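Local coordinates for protein phosphotransferase system, HPr-related proteins (Thermoanaerobacter tengcongensis, PDB 3LFG) that probably serves as the general, non-sugar-specific phosphocarrier of the phosphoenolpyruvate-dependent sugar phosphotransferase system, which phosphorylates sugars as they cross the membrane, at residues K2-E7 with A76-I81; W34-N39 with V60-A65. All coordinates share one frame; numbering follows the deposited sequence.

Contact 1 of 2, residues K2-E7 with A76-I81; sequences KEVTIE and ALVDLI
Ile6 and Ile81 supply the tightest of the apolar contacts between strand 2-7 and the end of helix 70-82. The two side chains reach toward each other tip to tip, and the terminal CD1 of Ile6 lies 3.5 Å from CG2 of Ile81. Reach comes from the torsions: with CG1 of Ile6 anti to the backbone N (chi1 -172°) and chi2 at 170°, the chain is extended and CD1 reaches Ile81. Ile6 CD1 also lies 4.2 Å from Val78 CG1, and so touches both Val78 and Ile81, three residues apart on the helix. Val78 turns its other branch to the strand's earlier residue, where CG2 of Val4 meets CG2 of Val78 at 3.8 Å as the two side chains cross obliquely. This packing belongs to the open-faced β-sandwich of the HPr fold, in which helices cover one face of an antiparallel sheet; here the axes of segments 2-7 and 76-81 run at 14° to each other and approach to 9.9 Å. Trimming Ile6 to an alanine removes CD1 and is likely to open a gap beside Val78 and leave CG2 of Ile81 without its closest strand partner. One polar atom takes part by contact alone, Glu7 O resting 3.7 Å from Ile81 CG2; no hydrogen bond joins the two segments. Alternation along the strand sends Val4 and Ile6 toward the helix, where Ile74 also touches Val4, while Thr5 packs on Val60 of the neighbouring strand.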
# COMPACT_ATOMS: atom_id res chain seq x y z
N LYS A 2 9.05 5.63 -8.47
CA LYS A 2 7.78 5.36 -9.13
C LYS A 2 6.66 5.69 -8.15
O LYS A 2 6.74 5.33 -6.98
CB LYS A 2 7.70 3.90 -9.57
CG LYS A 2 6.36 3.46 -10.14
CD LYS A 2 6.05 4.18 -11.44
CE LYS A 2 4.81 3.59 -12.10
NZ LYS A 2 4.41 4.35 -13.32
N GLU A 3 5.64 6.39 -8.62
CA GLU A 3 4.54 6.77 -7.75
C GLU A 3 3.22 6.59 -8.47
O GLU A 3 3.13 6.75 -9.68
CB GLU A 3 4.69 8.23 -7.28
CG GLU A 3 4.49 9.26 -8.38
CD GLU A 3 5.10 10.62 -8.05
OE1 GLU A 3 5.57 10.80 -6.91
OE2 GLU A 3 5.10 11.50 -8.94
N VAL A 4 2.18 6.25 -7.70
CA VAL A 4 0.84 6.11 -8.24
C VAL A 4 -0.15 6.51 -7.17
O VAL A 4 0.13 6.38 -5.98
CB VAL A 4 0.52 4.65 -8.66
CG1 VAL A 4 1.48 4.17 -9.74
CG2 VAL A 4 0.52 3.72 -7.45
N THR A 5 -1.31 7.01 -7.59
CA THR A 5 -2.39 7.35 -6.67
C THR A 5 -3.50 6.36 -6.92
O THR A 5 -3.82 6.06 -8.08
CB THR A 5 -2.89 8.78 -6.93
OG1 THR A 5 -1.83 9.71 -6.66
CG2 THR A 5 -4.06 9.11 -6.04
N ILE A 6 -4.09 5.84 -5.85
CA ILE A 6 -5.04 4.75 -6.01
C ILE A 6 -6.01 4.70 -4.86
O ILE A 6 -5.64 4.96 -3.71
CB ILE A 6 -4.30 3.38 -6.16
CG1 ILE A 6 -5.29 2.27 -6.52
CG2 ILE A 6 -3.50 3.05 -4.90
CD1 ILE A 6 -4.62 0.97 -6.91
N GLU A 7 -7.27 4.39 -5.19
CA GLU A 7 -8.32 4.23 -4.20
C GLU A 7 -8.27 2.83 -3.61
O GLU A 7 -8.13 1.84 -4.34
CB GLU A 7 -9.69 4.48 -4.85
CG GLU A 7 -10.83 4.44 -3.87
CD GLU A 7 -12.19 4.71 -4.52
OE1 GLU A 7 -12.24 5.22 -5.66
OE2 GLU A 7 -13.21 4.40 -3.88
N ALA A 76 3.10 -4.63 -8.03
CA ALA A 76 2.60 -5.66 -7.13
C ALA A 76 1.55 -5.11 -6.18
O ALA A 76 0.53 -5.75 -5.94
CB ALA A 76 3.73 -6.27 -6.33
N LEU A 77 1.82 -3.95 -5.60
CA LEU A 77 0.87 -3.38 -4.66
C LEU A 77 -0.42 -2.93 -5.35
O LEU A 77 -1.52 -3.14 -4.83
CB LEU A 77 1.49 -2.24 -3.85
CG LEU A 77 2.62 -2.70 -2.93
CD1 LEU A 77 3.43 -1.51 -2.41
CD2 LEU A 77 2.09 -3.55 -1.78
N VAL A 78 -0.27 -2.32 -6.53
CA VAL A 78 -1.44 -1.96 -7.34
C VAL A 78 -2.27 -3.18 -7.68
O VAL A 78 -3.49 -3.17 -7.48
CB VAL A 78 -1.03 -1.21 -8.63
CG1 VAL A 78 -2.19 -1.12 -9.60
CG2 VAL A 78 -0.53 0.17 -8.28
N ASP A 79 -1.62 -4.25 -8.14
CA ASP A 79 -2.37 -5.45 -8.50
C ASP A 79 -3.10 -6.01 -7.28
O ASP A 79 -4.23 -6.46 -7.39
CB ASP A 79 -1.45 -6.51 -9.08
CG ASP A 79 -1.03 -6.20 -10.50
OD1 ASP A 79 -1.65 -5.33 -11.14
OD2 ASP A 79 -0.07 -6.85 -10.98
N LEU A 80 -2.43 -6.01 -6.13
CA LEU A 80 -3.06 -6.55 -4.94
C LEU A 80 -4.30 -5.73 -4.58
O LEU A 80 -5.37 -6.29 -4.31
CB LEU A 80 -2.04 -6.54 -3.79
CG LEU A 80 -2.59 -7.07 -2.48
CD1 LEU A 80 -2.98 -8.54 -2.62
CD2 LEU A 80 -1.58 -6.86 -1.34
N ILE A 81 -4.16 -4.41 -4.61
CA ILE A 81 -5.24 -3.49 -4.28
C ILE A 81 -6.40 -3.61 -5.28
O ILE A 81 -7.58 -3.59 -4.91
CB ILE A 81 -4.69 -2.03 -4.25
CG1 ILE A 81 -3.82 -1.82 -3.00
CG2 ILE A 81 -5.83 -1.01 -4.27
CD1 ILE A 81 -2.96 -0.58 -3.07

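Contact 2 of 2, residues W34-N39 with V60-A65; sequences WVEKDN and VVKLSA
The central pair of strands in the antiparallel sheet of the HPr open-faced β-sandwich, 32-37 and 60-66, is joined here by regular main-chain pairing. Trp34 and Ser64 form one hydrogen-bonded pair: Trp34 N donates to Ser64 O at 2.8 Å, nearly straight at 168°, and Ser64 N returns a bond to Trp34 O. Glu36 and Lys62 form the next, with Glu36 N to Lys62 O at 2.9 Å and a reciprocal bond from Lys62 N to Glu36 O. Between them Val35 and Leu63 make the non-hydrogen-bonded pair, and CA-H groups of both residues approach carbonyl oxygens of the opposite strand.

The faces differ in character. On the side that carries Val35, its two methyls divide the work: CG1 packs against Val61 CB and CG2 meets Leu63 CD2, each at 3.8 Å. Val35 and Leu63 lie side by side and point the same way, toward the helices; Ile50 and Leu53 of helix 47-53 touch Val35, while Ile74 and Leu77 of helix 70-82 touch Leu63. Lys37, on the Val35 side, rests on Leu53 and bends its chain so that NZ bonds to Gly54 O. The other face is mostly polar. Glu36 and Lys62 extend from it, and their OE1 and NZ stay 4.2 Å apart, beyond a salt bridge, though the opposite charges probably attract. The indole of Trp34, which also makes a cation-pi contact with Lys41, leans toward Ser64: with CG anti to the carbonyl carbon (chi1 -61°), its six-membered ring approaches the hydroxyl obliquely, CE3 lying 3.5 Å from Ser64 OG.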
# COMPACT_ATOMS: atom_id res chain seq x y z
N TRP A 34 6.63 3.82 0.31
CA TRP A 34 5.86 4.69 1.19
C TRP A 34 4.40 4.73 0.78
O TRP A 34 4.06 4.56 -0.39
CB TRP A 34 6.38 6.13 1.18
CG TRP A 34 7.80 6.30 1.64
CD1 TRP A 34 8.23 6.57 2.91
CD2 TRP A 34 8.97 6.27 0.82
NE1 TRP A 34 9.61 6.69 2.93
CE2 TRP A 34 10.08 6.50 1.66
CE3 TRP A 34 9.19 6.04 -0.54
CZ2 TRP A 34 11.40 6.52 1.18
CZ3 TRP A 34 10.50 6.06 -1.02
CH2 TRP A 34 11.58 6.30 -0.16
N VAL A 35 3.54 4.96 1.77
CA VAL A 35 2.13 5.24 1.54
C VAL A 35 1.85 6.59 2.15
O VAL A 35 2.29 6.87 3.27
CB VAL A 35 1.21 4.22 2.23
CG1 VAL A 35 -0.24 4.45 1.83
CG2 VAL A 35 1.62 2.80 1.89
N GLU A 36 1.12 7.43 1.43
CA GLU A 36 0.81 8.77 1.92
C GLU A 36 -0.68 9.06 1.83
O GLU A 36 -1.33 8.71 0.85
CB GLU A 36 1.59 9.83 1.13
CG GLU A 36 1.35 11.25 1.61
CD GLU A 36 2.17 12.27 0.85
OE1 GLU A 36 3.24 11.91 0.30
OE2 GLU A 36 1.75 13.45 0.80
N LYS A 37 -1.20 9.69 2.87
CA LYS A 37 -2.57 10.18 2.90
C LYS A 37 -2.62 11.42 3.78
O LYS A 37 -2.04 11.43 4.87
CB LYS A 37 -3.53 9.12 3.45
CG LYS A 37 -4.98 9.42 3.14
CD LYS A 37 -5.93 8.50 3.89
CE LYS A 37 -5.82 8.73 5.38
NZ LYS A 37 -7.12 8.55 6.07
N ASP A 38 -3.31 12.45 3.31
CA ASP A 38 -3.54 13.67 4.09
C ASP A 38 -2.28 14.22 4.76
O ASP A 38 -2.26 14.46 5.96
CB ASP A 38 -4.61 13.42 5.16
CG ASP A 38 -5.96 13.07 4.57
OD1 ASP A 38 -6.26 13.52 3.45
OD2 ASP A 38 -6.72 12.34 5.24
N ASN A 39 -1.23 14.43 3.96
CA ASN A 39 0.01 15.03 4.46
C ASN A 39 0.68 14.20 5.55
O ASN A 39 1.28 14.74 6.48
CB ASN A 39 -0.25 16.45 4.98
N VAL A 60 -8.25 7.51 -0.86
CA VAL A 60 -7.25 7.54 -1.91
C VAL A 60 -5.88 7.75 -1.28
O VAL A 60 -5.70 8.65 -0.45
CB VAL A 60 -7.54 8.69 -2.89
CG1 VAL A 60 -6.41 8.85 -3.89
CG2 VAL A 60 -8.86 8.43 -3.61
N VAL A 61 -4.91 6.91 -1.64
CA VAL A 61 -3.55 7.07 -1.14
C VAL A 61 -2.56 7.19 -2.27
O VAL A 61 -2.83 6.81 -3.41
CB VAL A 61 -3.10 5.88 -0.24
CG1 VAL A 61 -3.99 5.76 0.98
CG2 VAL A 61 -3.07 4.57 -1.04
N LYS A 62 -1.39 7.74 -1.95
CA LYS A 62 -0.31 7.81 -2.90
C LYS A 62 0.75 6.80 -2.49
O LYS A 62 1.26 6.85 -1.36
CB LYS A 62 0.27 9.24 -2.94
CG LYS A 62 1.52 9.40 -3.82
CD LYS A 62 2.03 10.83 -3.77
CE LYS A 62 3.47 10.93 -4.27
NZ LYS A 62 4.12 12.18 -3.80
N LEU A 63 1.05 5.87 -3.39
CA LEU A 63 2.11 4.90 -3.17
C LEU A 63 3.34 5.38 -3.90
O LEU A 63 3.24 5.89 -5.02
CB LEU A 63 1.74 3.54 -3.75
CG LEU A 63 0.45 2.89 -3.27
CD1 LEU A 63 0.25 1.58 -4.04
CD2 LEU A 63 0.53 2.68 -1.77
N SER A 64 4.50 5.20 -3.29
CA SER A 64 5.72 5.54 -4.00
C SER A 64 6.81 4.56 -3.61
O SER A 64 6.81 4.04 -2.49
CB SER A 64 6.12 6.97 -3.68
OG SER A 64 6.40 7.14 -2.31
N ALA A 65 7.72 4.28 -4.54
CA ALA A 65 8.81 3.36 -4.30
C ALA A 65 10.11 3.88 -4.91
O ALA A 65 10.10 4.47 -5.99
CB ALA A 65 8.49 1.98 -4.87

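In the fold
Strand 60-66 ties the two contacts together, pairing with strand 32-37 in contact 2 and, along its other edge, with strand 2-7 of contact 1. Their centres lie about 10 Å apart, bridged by backbone: Leu63 N comes 2.8 Å from Val4 O, a probable hydrogen bond, and Ala65 N stands equally near Lys2 O. Leu63 belongs to both environments, touching Val4, Ile6, Leu77 and Ile81 on the helix-covered face of the sheet. On the opposite face a long, weak ion pair between Glu3 OE1 and Lys62 NZ also links them. In HPr proteins the phosphorylated histidine lies at the start of the first helix, here 16-26, so both contacts are probably scaffold and not site.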